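Side-chain contacts in RNA polymerase II subunit A C-terminal domain phosphatase SSU72 (Homo sapiens, PDB 4H3K), which removes phosphate from the C-terminal domain of RNA polymerase II and acts in RNA processing, transcription termination and, through SYMPK, pre-mRNA polyadenylation: residues L26-V31 against N44-R49; M40-I45 against F173-L178; S52-G57 against D123-I128; Q180-T185 against D193-E198. The protein carries 1 engineered substitution. All blocks are in the same frame, centred on the assembly; numbering follows the deposited sequence.

In the fold
Two of the four contacts involve the five-stranded sheet of an alpha/beta phosphatase, and two lie between helices. Interaction 1 joins the strand 27-32 to the helix 38-48, and interaction 2, its centre about 6 Å away, carries the same helix onto the helix 165-184. On the other face of the sheet, interaction 3 joins strand 52-57 to the loop leading into strand 127-130; its centre is about 8 Å from that of interaction 1. Interaction 4 follows last in the chain, where the helix 165-184 turns back into 188-203; its centre lies about 15 Å from that of interaction 2. The shared helices 38-48 and 165-184 thus tie the sheet to the C-terminal helical hairpin.

Interaction 1: L26-V31 against N44-R49; sequences LRVAVV and NILSKR
Val28, Val30 and Leu46 bring no ring, amide or other flat group to this contact, so it has neither faces nor edges to describe: methyl branches do all the touching. The leucine's CD1 is the shared point. It lies 3.7 Å from Val30 CG2 and 4.3 Å from Val28 CG1, so one methyl spans two strand residues that point to the same side of the sheet. Leu46 gets there by stretching out from the helix: CG sits beside its own backbone N (chi1 -72°), and CD1 continues the chain outward with chi2 at 167°. The nearest backbones, at the CA atoms of Val28 and Leu46, are 8.8 Å apart, a gap that a leucine on one side and a valine on the other can fill. Val30 and Leu46 cross at a slant, and Val30's other methyl, CG1, rests on Ala42 one turn earlier in the same helix.

These elements are part of the right-handed beta-alpha-beta unit made by strand 27-32, helix 38-48 and strand 52-57. In cysteine phosphatases with the fold of the low-molecular-weight tyrosine phosphatases, the loop joining this first strand to its helix is the phosphate-binding P-loop. Val53 of the next strand and Ile175 of helix 165-184 also pack on Leu46. Beta-branched valines suit the extended strand, and the longer leucine suits a helix that must reach down to it. Being wholly aliphatic and buried, the contact has no directional bond to fix it; it implies cohesion by shape and exclusion of water.

Interaction 2: M40-I45 against F173-L178; sequences MEAHNI and FLICEL
Ile45 meets Phe173 and Cys176 where two helices of the alpha/beta phosphatase fold, 38-48 and 165-184, pack on each other as they cover the sheet. Their local axes approach to 9.3 Å and cross at -46°. From CB of Ile45 two branches part. The methyl CG2, anti to the backbone N, points toward the other helix and touches Cys176 CB at 3.9 Å, with the sulfur SG hardly farther off. The same methyl reaches Phe173 CE1, also at 3.9 Å. Along the other branch, CG1 lies over one face of the phenyl ring, 4.2 Å above its plane and shifted toward the rim, and the terminal CD1 comes to 4.2 Å from Phe173 CZ. The two side chains cross nearly at right angles, so that CG1 lies over the face while CG2 meets the ring's rim.

Isoleucine suits this place because its forked CB serves two partners; cysteine is slim enough to admit the methyl beside it. Phe173, at the more exposed margin, closes the seam from outside and also packs on Arg49. Farther in, alanine keeps the helices close, and Ala42 CB meets Ile175 CD1 at 4.4 Å.

Interaction 3: S52-G57 against D123-I128; sequences SVRSFG and DLFDLI
The first torsion of Arg54 (chi1 -54°) puts CG beside the backbone N and against Phe125; bends at chi2 (-103°) and chi3 then carry NH1 to Asp123. Phe56 CZ lies 3.6 Å above the guanidinium plane, offset toward its rim. NH1 makes a salt bridge with Asp123 OD2, which comes to the edge of the guanidinium. The modelled separation of 2.5 Å is doubtfully short. The guanidinium and carboxylate planes stand 63° apart, so the groups do not pair flat. NH2 has a second acid, Glu116, and the arginine is thus held between two carboxylates.

Asp123 and Phe125 lie in the loop leading into strand 127-130, which is not a neighbour of strand 52-57 in the parallel part of the sheet; strand 27-32 runs between them, and the contact passes over its face opposite helix 38-48. Ala29 touches both rings, and its small side chain is consistent with their meeting across this strand. Phe125 places its edge against the arginine's aliphatic part, with CE1 3.7 Å from Arg54 CG in the ring plane. Its CZ reaches the edge of the Phe56 ring, 3.7 Å from Phe56 CE2. Replacing Arg54 by an alanine would probably leave Asp123 and Glu116 without their shared cation and open a gap along the edge of Phe125. Asp123 OD1 also accepts a weak bond from the backbone N of Leu124.

Interaction 4: Q180-T185 against D193-E198; sequences QCIQHT and DELLQE
Cys181 and Leu195 mark the closest backbone approach of two successive helices, their CA atoms 7.7 Å apart. The helix 165-184 is at its last turn here, and Thr185 leaves it with an extended psi; the helix 188-203 is kinked about residues 193 and 194, just before Leu195. From that second helix Leu195 points CD1 at the first, 4.1 Å from Ile182 CG1 and 4.2 Å from Cys181 CB. A leucine fits because a single extended branch can reach both Ile182 and Cys181. The Thr185 methyl CG2 faces the same CD1 tip to tip, although their modelled separation is too short to trust.

With chi1 at 76°, the hydroxyl of Thr185 turns back to the helix end, where OG1 donates to Ile182 O over 2.9 Å, in the carbonyl plane and on a lone pair. Thr185 N binds the same oxygen, so two donors grip it. A glycine in place of Thr185 would probably deprive Ile182 O of its hydroxyl donor, and the helix end of that side-chain tie. Asp193 and Gln197 touch an apolar side chain of another protein's chain. Apolar side chains packing between two successive helices across a short turn are characteristic of a helical hairpin, here within a region predicted to be coiled coil.

Interaction 1: L26-V31 against N44-R49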
loop_
_atom_site.group_PDB
_atom_site.type_symbol
_atom_site.label_atom_id
_atom_site.label_comp_id
_atom_site.label_asym_id
_atom_site.label_seq_id
_atom_site.Cartn_x
_atom_site.Cartn_y
_atom_site.Cartn_z
ATOM N N LEU B 26 -14.869 4.623 -3.833
ATOM C CA LEU B 26 -14.068 4.035 -2.708
ATOM C C LEU B 26 -14.158 2.527 -2.789
ATOM O O LEU B 26 -15.247 1.979 -2.771
ATOM C CB LEU B 26 -14.599 4.490 -1.354
ATOM C CG LEU B 26 -13.767 4.069 -0.137
ATOM C CD1 LEU B 26 -12.565 4.997 0.053
ATOM C CD2 LEU B 26 -14.654 4.057 1.103
ATOM N N ARG B 27 -13.016 1.867 -2.909
ATOM C CA ARG B 27 -12.990 0.411 -3.005
ATOM C C ARG B 27 -12.742 -0.151 -1.625
ATOM O O ARG B 27 -11.650 0.042 -1.060
ATOM C CB ARG B 27 -11.895 -0.036 -3.972
ATOM C CG ARG B 27 -12.135 0.399 -5.445
ATOM C CD ARG B 27 -11.233 -0.411 -6.361
ATOM N NE ARG B 27 -11.151 -1.780 -5.847
ATOM C CZ ARG B 27 -11.943 -2.778 -6.225
ATOM N NH1 ARG B 27 -12.861 -2.575 -7.162
ATOM N NH2 ARG B 27 -11.809 -3.975 -5.677
ATOM N N VAL B 28 -13.743 -0.837 -1.077
ATOM C CA VAL B 28 -13.650 -1.363 0.289
ATOM C C VAL B 28 -13.615 -2.891 0.307
ATOM O O VAL B 28 -14.259 -3.541 -0.532
ATOM C CB VAL B 28 -14.875 -0.889 1.093
ATOM C CG1 VAL B 28 -14.853 -1.414 2.564
ATOM C CG2 VAL B 28 -14.960 0.615 1.044
ATOM N N ALA B 29 -12.870 -3.445 1.257
ATOM C CA ALA B 29 -12.945 -4.855 1.631
ATOM C C ALA B 29 -13.365 -4.911 3.077
ATOM O O ALA B 29 -12.881 -4.117 3.895
ATOM C CB ALA B 29 -11.607 -5.557 1.457
ATOM N N VAL B 30 -14.317 -5.792 3.379
ATOM C CA VAL B 30 -14.671 -6.073 4.757
ATOM C C VAL B 30 -14.305 -7.521 5.066
ATOM O O VAL B 30 -14.605 -8.426 4.277
ATOM C CB VAL B 30 -16.171 -5.829 5.056
ATOM C CG1 VAL B 30 -16.401 -6.003 6.571
ATOM C CG2 VAL B 30 -16.592 -4.415 4.650
ATOM N N VAL B 31 -13.644 -7.724 6.216
ATOM C CA VAL B 31 -13.026 -9.012 6.554
ATOM C C VAL B 31 -13.473 -9.490 7.948
ATOM O O VAL B 31 -13.390 -8.751 8.938
ATOM C CB VAL B 31 -11.476 -8.907 6.520
ATOM C CG1 VAL B 31 -10.838 -10.296 6.546
ATOM C CG2 VAL B 31 -11.010 -8.138 5.282
ATOM N N ASN B 44 -23.388 -6.884 2.167
ATOM C CA ASN B 44 -24.759 -6.653 1.716
ATOM C C ASN B 44 -25.173 -5.169 1.832
ATOM O O ASN B 44 -25.632 -4.579 0.837
ATOM C CB ASN B 44 -25.740 -7.600 2.439
ATOM C CG ASN B 44 -27.165 -7.584 1.828
ATOM O OD1 ASN B 44 -28.117 -7.139 2.479
ATOM N ND2 ASN B 44 -27.299 -8.039 0.585
ATOM N N ILE B 45 -25.008 -4.563 3.011
ATOM C CA ILE B 45 -25.407 -3.153 3.198
ATOM C C ILE B 45 -24.573 -2.235 2.269
ATOM O O ILE B 45 -25.123 -1.384 1.547
ATOM C CB ILE B 45 -25.260 -2.678 4.692
ATOM C CG1 ILE B 45 -26.139 -3.524 5.658
ATOM C CG2 ILE B 45 -25.626 -1.176 4.849
ATOM C CD1 ILE B 45 -27.425 -4.011 5.103
ATOM N N LEU B 46 -23.249 -2.422 2.262
ATOM C CA LEU B 46 -22.376 -1.546 1.451
ATOM C C LEU B 46 -22.737 -1.672 -0.017
ATOM O O LEU B 46 -22.878 -0.665 -0.707
ATOM C CB LEU B 46 -20.894 -1.831 1.694
ATOM C CG LEU B 46 -20.384 -1.353 3.076
ATOM C CD1 LEU B 46 -19.036 -1.921 3.372
ATOM C CD2 LEU B 46 -20.279 0.174 3.176
ATOM N N SER B 47 -22.914 -2.916 -0.472
ATOM C CA SER B 47 -23.207 -3.168 -1.880
ATOM C C SER B 47 -24.514 -2.469 -2.271
ATOM O O SER B 47 -24.577 -1.815 -3.297
ATOM C CB SER B 47 -23.277 -4.665 -2.143
ATOM O OG SER B 47 -23.759 -4.893 -3.437
ATOM N N LYS B 48 -25.531 -2.585 -1.418
ATOM C CA LYS B 48 -26.847 -1.976 -1.654
ATOM C C LYS B 48 -26.791 -0.458 -1.656
ATOM O O LYS B 48 -27.567 0.203 -2.356
ATOM C CB LYS B 48 -27.852 -2.462 -0.605
ATOM C CG LYS B 48 -28.563 -3.735 -1.004
ATOM C CD LYS B 48 -29.247 -4.405 0.204
ATOM C CE LYS B 48 -30.349 -5.380 -0.214
ATOM N NZ LYS B 48 -30.021 -6.018 -1.520
ATOM N N ARG B 49 -25.858 0.098 -0.895
ATOM C CA ARG B 49 -25.701 1.539 -0.849
ATOM C C ARG B 49 -24.672 2.092 -1.818
ATOM O O ARG B 49 -24.220 3.223 -1.683
ATOM C CB ARG B 49 -25.566 2.037 0.597
ATOM C CG ARG B 49 -26.978 2.222 1.210
ATOM C CD ARG B 49 -27.076 1.660 2.611
ATOM N NE ARG B 49 -28.463 1.426 3.046
ATOM C CZ ARG B 49 -28.893 1.750 4.261
ATOM N NH1 ARG B 49 -28.056 2.365 5.106
ATOM N NH2 ARG B 49 -30.148 1.510 4.614
#

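Interaction 2: M40-I45 against F173-L178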
loop_
_atom_site.group_PDB
_atom_site.type_symbol
_atom_site.label_atom_id
_atom_site.label_comp_id
_atom_site.label_asym_id
_atom_site.label_seq_id
_atom_site.Cartn_x
_atom_site.Cartn_y
_atom_site.Cartn_z
ATOM N N MET B 40 -20.367 -10.399 5.734
ATOM C CA MET B 40 -21.400 -10.562 4.728
ATOM C C MET B 40 -22.587 -9.606 4.946
ATOM O O MET B 40 -23.139 -9.065 3.982
ATOM C CB MET B 40 -21.837 -12.024 4.642
ATOM C CG MET B 40 -20.712 -12.911 4.116
ATOM S SD MET B 40 -20.342 -12.515 2.391
ATOM C CE MET B 40 -21.639 -13.452 1.533
ATOM N N GLU B 41 -22.970 -9.422 6.201
ATOM C CA GLU B 41 -23.906 -8.342 6.571
ATOM C C GLU B 41 -23.408 -6.982 6.060
ATOM O O GLU B 41 -24.187 -6.174 5.530
ATOM C CB GLU B 41 -24.073 -8.306 8.088
ATOM C CG GLU B 41 -25.345 -7.582 8.578
ATOM C CD GLU B 41 -26.618 -8.223 8.035
ATOM O OE1 GLU B 41 -27.414 -7.495 7.461
ATOM O OE2 GLU B 41 -26.784 -9.454 8.138
ATOM N N ALA B 42 -22.109 -6.734 6.202
ATOM C CA ALA B 42 -21.525 -5.464 5.770
ATOM C C ALA B 42 -21.439 -5.416 4.245
ATOM O O ALA B 42 -21.722 -4.401 3.671
ATOM C CB ALA B 42 -20.132 -5.261 6.403
ATOM N N HIS B 43 -21.051 -6.530 3.613
ATOM C CA HIS B 43 -20.978 -6.632 2.150
ATOM C C HIS B 43 -22.351 -6.267 1.605
ATOM O O HIS B 43 -22.464 -5.411 0.724
ATOM C CB HIS B 43 -20.609 -8.070 1.754
ATOM C CG HIS B 43 -20.287 -8.266 0.301
ATOM N ND1 HIS B 43 -19.351 -9.192 -0.125
ATOM C CD2 HIS B 43 -20.793 -7.701 -0.821
ATOM C CE1 HIS B 43 -19.285 -9.172 -1.443
ATOM N NE2 HIS B 43 -20.144 -8.272 -1.890
ATOM N N ASN B 44 -23.388 -6.884 2.167
ATOM C CA ASN B 44 -24.759 -6.653 1.716
ATOM C C ASN B 44 -25.173 -5.169 1.832
ATOM O O ASN B 44 -25.632 -4.579 0.837
ATOM C CB ASN B 44 -25.740 -7.600 2.439
ATOM C CG ASN B 44 -27.165 -7.584 1.828
ATOM O OD1 ASN B 44 -28.117 -7.139 2.479
ATOM N ND2 ASN B 44 -27.299 -8.039 0.585
ATOM N N ILE B 45 -25.008 -4.563 3.011
ATOM C CA ILE B 45 -25.407 -3.153 3.198
ATOM C C ILE B 45 -24.573 -2.235 2.269
ATOM O O ILE B 45 -25.123 -1.384 1.547
ATOM C CB ILE B 45 -25.260 -2.678 4.692
ATOM C CG1 ILE B 45 -26.139 -3.524 5.658
ATOM C CG2 ILE B 45 -25.626 -1.176 4.849
ATOM C CD1 ILE B 45 -27.425 -4.011 5.103
ATOM N N PHE B 173 -24.015 -1.390 9.860
ATOM C CA PHE B 173 -24.502 -0.011 9.712
ATOM C C PHE B 173 -23.476 1.028 10.180
ATOM O O PHE B 173 -23.354 2.075 9.565
ATOM C CB PHE B 173 -25.879 0.195 10.371
ATOM C CG PHE B 173 -27.030 -0.390 9.550
ATOM C CD1 PHE B 173 -27.352 0.145 8.299
ATOM C CD2 PHE B 173 -27.763 -1.482 10.018
ATOM C CE1 PHE B 173 -28.399 -0.386 7.512
ATOM C CE2 PHE B 173 -28.824 -2.032 9.244
ATOM C CZ PHE B 173 -29.131 -1.477 7.980
ATOM N N LEU B 174 -22.707 0.714 11.218
ATOM C CA LEU B 174 -21.618 1.586 11.658
ATOM C C LEU B 174 -20.513 1.683 10.588
ATOM O O LEU B 174 -20.014 2.752 10.279
ATOM C CB LEU B 174 -21.035 1.081 12.982
ATOM C CG LEU B 174 -19.932 1.885 13.674
ATOM C CD1 LEU B 174 -20.423 3.286 14.079
ATOM C CD2 LEU B 174 -19.439 1.112 14.918
ATOM N N ILE B 175 -20.142 0.535 10.025
ATOM C CA ILE B 175 -19.209 0.470 8.919
ATOM C C ILE B 175 -19.710 1.296 7.721
ATOM O O ILE B 175 -18.937 2.070 7.129
ATOM C CB ILE B 175 -18.947 -1.020 8.532
ATOM C CG1 ILE B 175 -17.989 -1.636 9.548
ATOM C CG2 ILE B 175 -18.314 -1.129 7.133
ATOM C CD1 ILE B 175 -18.011 -3.218 9.628
ATOM N N CYS B 176 -20.994 1.144 7.385
ATOM C CA CYS B 176 -21.603 1.926 6.304
ATOM C C CYS B 176 -21.514 3.426 6.617
ATOM O O CYS B 176 -21.150 4.229 5.745
ATOM C CB CYS B 176 -23.069 1.507 6.057
ATOM S SG CYS B 176 -23.805 2.385 4.628
ATOM N N GLU B 177 -21.818 3.800 7.863
ATOM C CA GLU B 177 -21.700 5.208 8.283
ATOM C C GLU B 177 -20.275 5.732 8.133
ATOM O O GLU B 177 -20.050 6.817 7.558
ATOM C CB GLU B 177 -22.232 5.408 9.711
ATOM C CG GLU B 177 -22.883 6.740 9.895
ATOM C CD GLU B 177 -23.372 6.987 11.298
ATOM O OE1 GLU B 177 -23.641 5.984 12.018
ATOM O OE2 GLU B 177 -23.514 8.196 11.642
ATOM N N LEU B 178 -19.306 4.939 8.581
ATOM C CA LEU B 178 -17.910 5.305 8.416
ATOM C C LEU B 178 -17.520 5.461 6.944
ATOM O O LEU B 178 -16.907 6.450 6.569
ATOM C CB LEU B 178 -17.003 4.306 9.135
ATOM C CG LEU B 178 -15.503 4.571 8.961
ATOM C CD1 LEU B 178 -15.101 5.917 9.601
ATOM C CD2 LEU B 178 -14.663 3.426 9.521
#

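Interaction 3: S52-G57 against D123-I128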
loop_
_atom_site.group_PDB
_atom_site.type_symbol
_atom_site.label_atom_id
_atom_site.label_comp_id
_atom_site.label_asym_id
_atom_site.label_seq_id
_atom_site.Cartn_x
_atom_site.Cartn_y
_atom_site.Cartn_z
ATOM N N SER B 52 -18.251 -0.077 -3.915
ATOM C CA SER B 52 -17.546 -1.182 -4.494
ATOM C C SER B 52 -16.969 -1.928 -3.301
ATOM O O SER B 52 -16.165 -1.394 -2.562
ATOM C CB SER B 52 -16.441 -0.625 -5.403
ATOM O OG SER B 52 -15.519 -1.636 -5.755
ATOM N N VAL B 53 -17.444 -3.140 -3.077
ATOM C CA VAL B 53 -17.081 -3.895 -1.893
ATOM C C VAL B 53 -16.786 -5.366 -2.202
ATOM O O VAL B 53 -17.418 -5.961 -3.047
ATOM C CB VAL B 53 -18.146 -3.718 -0.773
ATOM C CG1 VAL B 53 -19.565 -4.043 -1.263
ATOM C CG2 VAL B 53 -17.781 -4.516 0.509
ATOM N N ARG B 54 -15.792 -5.917 -1.510
ATOM C CA ARG B 54 -15.531 -7.338 -1.517
ATOM C C ARG B 54 -15.419 -7.740 -0.043
ATOM O O ARG B 54 -15.206 -6.894 0.835
ATOM C CB ARG B 54 -14.220 -7.664 -2.247
ATOM C CG ARG B 54 -14.074 -7.129 -3.692
ATOM C CD ARG B 54 -14.270 -8.180 -4.769
ATOM N NE ARG B 54 -13.891 -9.555 -4.383
ATOM C CZ ARG B 54 -12.771 -10.193 -4.735
ATOM N NH1 ARG B 54 -11.820 -9.606 -5.462
ATOM N NH2 ARG B 54 -12.589 -11.447 -4.338
ATOM N N SER B 55 -15.570 -9.027 0.225
ATOM C CA SER B 55 -15.530 -9.499 1.582
ATOM C C SER B 55 -14.754 -10.799 1.675
ATOM O O SER B 55 -14.680 -11.563 0.706
ATOM C CB SER B 55 -16.955 -9.677 2.105
ATOM O OG SER B 55 -17.597 -10.735 1.436
ATOM N N PHE B 56 -14.158 -11.038 2.847
ATOM C CA PHE B 56 -13.214 -12.135 3.030
ATOM C C PHE B 56 -13.261 -12.604 4.460
ATOM O O PHE B 56 -13.813 -11.921 5.327
ATOM C CB PHE B 56 -11.763 -11.680 2.725
ATOM C CG PHE B 56 -11.581 -11.119 1.350
ATOM C CD1 PHE B 56 -11.359 -11.970 0.273
ATOM C CD2 PHE B 56 -11.650 -9.728 1.133
ATOM C CE1 PHE B 56 -11.198 -11.465 -1.011
ATOM C CE2 PHE B 56 -11.494 -9.201 -0.130
ATOM C CZ PHE B 56 -11.254 -10.070 -1.220
ATOM N N GLY B 57 -12.658 -13.767 4.696
ATOM C CA GLY B 57 -12.388 -14.245 6.051
ATOM C C GLY B 57 -10.892 -14.543 6.201
ATOM O O GLY B 57 -10.233 -14.910 5.241
ATOM N N ASP B 123 -6.495 -8.598 -4.922
ATOM C CA ASP B 123 -7.164 -7.356 -5.334
ATOM C C ASP B 123 -6.641 -6.144 -4.559
ATOM O O ASP B 123 -6.125 -6.308 -3.462
ATOM C CB ASP B 123 -8.658 -7.491 -5.074
ATOM C CG ASP B 123 -9.493 -7.087 -6.259
ATOM O OD1 ASP B 123 -9.120 -6.105 -6.934
ATOM O OD2 ASP B 123 -10.527 -7.761 -6.500
ATOM N N LEU B 124 -6.774 -4.939 -5.124
ATOM C CA LEU B 124 -6.402 -3.707 -4.412
ATOM C C LEU B 124 -7.610 -2.978 -3.837
ATOM O O LEU B 124 -8.662 -2.879 -4.493
ATOM C CB LEU B 124 -5.611 -2.739 -5.304
ATOM C CG LEU B 124 -4.407 -3.285 -6.092
ATOM C CD1 LEU B 124 -3.717 -2.183 -6.906
ATOM C CD2 LEU B 124 -3.423 -3.945 -5.149
ATOM N N PHE B 125 -7.452 -2.473 -2.612
ATOM C CA PHE B 125 -8.468 -1.648 -1.963
ATOM C C PHE B 125 -7.897 -0.310 -1.483
ATOM O O PHE B 125 -6.679 -0.135 -1.349
ATOM C CB PHE B 125 -9.063 -2.433 -0.786
ATOM C CG PHE B 125 -9.601 -3.757 -1.201
ATOM C CD1 PHE B 125 -10.839 -3.839 -1.835
ATOM C CD2 PHE B 125 -8.839 -4.897 -1.066
ATOM C CE1 PHE B 125 -11.339 -5.055 -2.254
ATOM C CE2 PHE B 125 -9.326 -6.137 -1.520
ATOM C CZ PHE B 125 -10.579 -6.204 -2.107
ATOM N N ASP B 126 -8.795 0.623 -1.250
ATOM C CA ASP B 126 -8.472 1.877 -0.590
ATOM C C ASP B 126 -8.519 1.662 0.911
ATOM O O ASP B 126 -7.738 2.256 1.663
ATOM C CB ASP B 126 -9.518 2.939 -0.958
ATOM C CG ASP B 126 -9.529 3.253 -2.467
ATOM O OD1 ASP B 126 -8.448 3.432 -3.039
ATOM O OD2 ASP B 126 -10.616 3.347 -3.053
ATOM N N LEU B 127 -9.475 0.835 1.345
ATOM C CA LEU B 127 -9.802 0.718 2.768
ATOM C C LEU B 127 -10.205 -0.696 3.082
ATOM O O LEU B 127 -11.038 -1.270 2.378
ATOM C CB LEU B 127 -10.934 1.679 3.144
ATOM C CG LEU B 127 -11.508 1.541 4.560
ATOM C CD1 LEU B 127 -10.407 1.882 5.601
ATOM C CD2 LEU B 127 -12.741 2.431 4.741
ATOM N N ILE B 128 -9.569 -1.273 4.104
ATOM C CA ILE B 128 -9.911 -2.623 4.544
ATOM C C ILE B 128 -10.433 -2.495 5.960
ATOM O O ILE B 128 -9.736 -1.985 6.823
ATOM C CB ILE B 128 -8.699 -3.601 4.489
ATOM C CG1 ILE B 128 -8.124 -3.697 3.043
ATOM C CG2 ILE B 128 -9.102 -4.967 5.088
ATOM C CD1 ILE B 128 -6.711 -4.454 2.923
#

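Interaction 4: Q180-T185 against D193-E198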
loop_
_atom_site.group_PDB
_atom_site.type_symbol
_atom_site.label_atom_id
_atom_site.label_comp_id
_atom_site.label_asym_id
_atom_site.label_seq_id
_atom_site.Cartn_x
_atom_site.Cartn_y
_atom_site.Cartn_z
ATOM N N GLN B 180 -19.417 6.072 4.403
ATOM C CA GLN B 180 -20.098 7.285 3.967
ATOM C C GLN B 180 -19.346 8.567 4.293
ATOM O O GLN B 180 -19.143 9.429 3.415
ATOM C CB GLN B 180 -21.479 7.315 4.609
ATOM C CG GLN B 180 -22.409 8.072 3.799
ATOM C CD GLN B 180 -22.580 7.407 2.463
ATOM O OE1 GLN B 180 -22.717 6.181 2.398
ATOM N NE2 GLN B 180 -22.565 8.201 1.388
ATOM N N CYS B 181 -18.929 8.701 5.550
ATOM C CA CYS B 181 -18.128 9.846 5.951
ATOM C C CYS B 181 -16.889 9.959 5.118
ATOM O O CYS B 181 -16.626 11.017 4.561
ATOM C CB CYS B 181 -17.674 9.732 7.387
ATOM S SG CYS B 181 -18.903 10.105 8.430
ATOM N N ILE B 182 -16.138 8.862 5.029
ATOM C CA ILE B 182 -14.873 8.856 4.287
ATOM C C ILE B 182 -15.086 9.322 2.853
ATOM O O ILE B 182 -14.391 10.234 2.384
ATOM C CB ILE B 182 -14.155 7.486 4.382
ATOM C CG1 ILE B 182 -13.568 7.327 5.787
ATOM C CG2 ILE B 182 -13.069 7.368 3.321
ATOM C CD1 ILE B 182 -13.219 5.877 6.155
ATOM N N GLN B 183 -16.072 8.741 2.172
ATOM C CA GLN B 183 -16.480 9.221 0.843
ATOM C C GLN B 183 -16.817 10.705 0.717
ATOM O O GLN B 183 -16.658 11.267 -0.360
ATOM C CB GLN B 183 -17.647 8.394 0.302
ATOM C CG GLN B 183 -17.159 7.134 -0.357
ATOM C CD GLN B 183 -17.380 7.143 -1.854
ATOM O OE1 GLN B 183 -16.504 7.522 -2.637
ATOM N NE2 GLN B 183 -18.566 6.738 -2.257
ATOM N N HIS B 184 -17.309 11.330 1.782
ATOM C CA HIS B 184 -17.618 12.762 1.741
ATOM C C HIS B 184 -16.397 13.630 2.026
ATOM O O HIS B 184 -16.431 14.847 1.828
ATOM C CB HIS B 184 -18.711 13.116 2.745
ATOM C CG HIS B 184 -20.081 12.756 2.284
ATOM N ND1 HIS B 184 -20.801 13.543 1.413
ATOM C CD2 HIS B 184 -20.869 11.697 2.580
ATOM C CE1 HIS B 184 -21.972 12.973 1.183
ATOM N NE2 HIS B 184 -22.029 11.842 1.867
ATOM N N THR B 185 -15.317 13.030 2.506
ATOM C CA THR B 185 -14.161 13.857 2.821
ATOM C C THR B 185 -13.396 14.237 1.577
ATOM O O THR B 185 -13.273 13.470 0.634
ATOM C CB THR B 185 -13.210 13.246 3.861
ATOM O OG1 THR B 185 -12.432 12.208 3.254
ATOM C CG2 THR B 185 -13.996 12.702 5.052
ATOM N N ASP B 193 -8.009 9.869 10.265
ATOM C CA ASP B 193 -7.785 9.715 11.735
ATOM C C ASP B 193 -8.698 10.609 12.588
ATOM O O ASP B 193 -9.283 10.164 13.579
ATOM C CB ASP B 193 -6.319 9.891 12.085
ATOM C CG ASP B 193 -5.519 8.659 11.720
ATOM O OD1 ASP B 193 -5.677 7.605 12.419
ATOM O OD2 ASP B 193 -4.810 8.725 10.689
ATOM N N GLU B 194 -8.855 11.857 12.172
ATOM C CA GLU B 194 -9.829 12.760 12.836
ATOM C C GLU B 194 -11.274 12.165 12.797
ATOM O O GLU B 194 -12.006 12.118 13.815
ATOM C CB GLU B 194 -9.768 14.145 12.182
ATOM C CG GLU B 194 -10.569 15.169 12.991
ATOM C CD GLU B 194 -10.862 16.456 12.223
ATOM O OE1 GLU B 194 -11.765 17.188 12.692
ATOM O OE2 GLU B 194 -10.205 16.721 11.168
ATOM N N LEU B 195 -11.681 11.687 11.623
ATOM C CA LEU B 195 -12.947 10.967 11.495
ATOM C C LEU B 195 -13.081 9.752 12.425
ATOM O O LEU B 195 -14.110 9.575 13.078
ATOM C CB LEU B 195 -13.164 10.514 10.053
ATOM C CG LEU B 195 -13.514 11.627 9.044
ATOM C CD1 LEU B 195 -13.626 10.977 7.650
ATOM C CD2 LEU B 195 -14.817 12.430 9.398
ATOM N N LEU B 196 -12.057 8.902 12.476
ATOM C CA LEU B 196 -12.107 7.751 13.353
ATOM C C LEU B 196 -12.214 8.174 14.814
ATOM O O LEU B 196 -12.948 7.552 15.576
ATOM C CB LEU B 196 -10.873 6.843 13.150
ATOM C CG LEU B 196 -10.734 6.197 11.787
ATOM C CD1 LEU B 196 -9.422 5.347 11.668
ATOM C CD2 LEU B 196 -11.965 5.316 11.496
ATOM N N GLN B 197 -11.488 9.223 15.201
ATOM C CA GLN B 197 -11.563 9.751 16.579
ATOM C C GLN B 197 -12.981 10.254 16.929
ATOM O O GLN B 197 -13.488 9.929 17.973
ATOM C CB GLN B 197 -10.502 10.829 16.851
ATOM C CG GLN B 197 -9.054 10.281 16.956
ATOM C CD GLN B 197 -8.849 9.333 18.153
ATOM O OE1 GLN B 197 -8.493 8.160 17.985
ATOM N NE2 GLN B 197 -9.061 9.837 19.347
ATOM N N GLU B 198 -13.612 11.028 16.042
ATOM C CA GLU B 198 -15.052 11.363 16.178
ATOM C C GLU B 198 -15.942 10.116 16.333
ATOM O O GLU B 198 -16.812 10.076 17.205
ATOM C CB GLU B 198 -15.552 12.180 14.989
ATOM C CG GLU B 198 -15.108 13.597 14.928
ATOM C CD GLU B 198 -15.876 14.374 13.853
ATOM O OE1 GLU B 198 -17.140 14.351 13.892
ATOM O OE2 GLU B 198 -15.213 15.001 12.973
#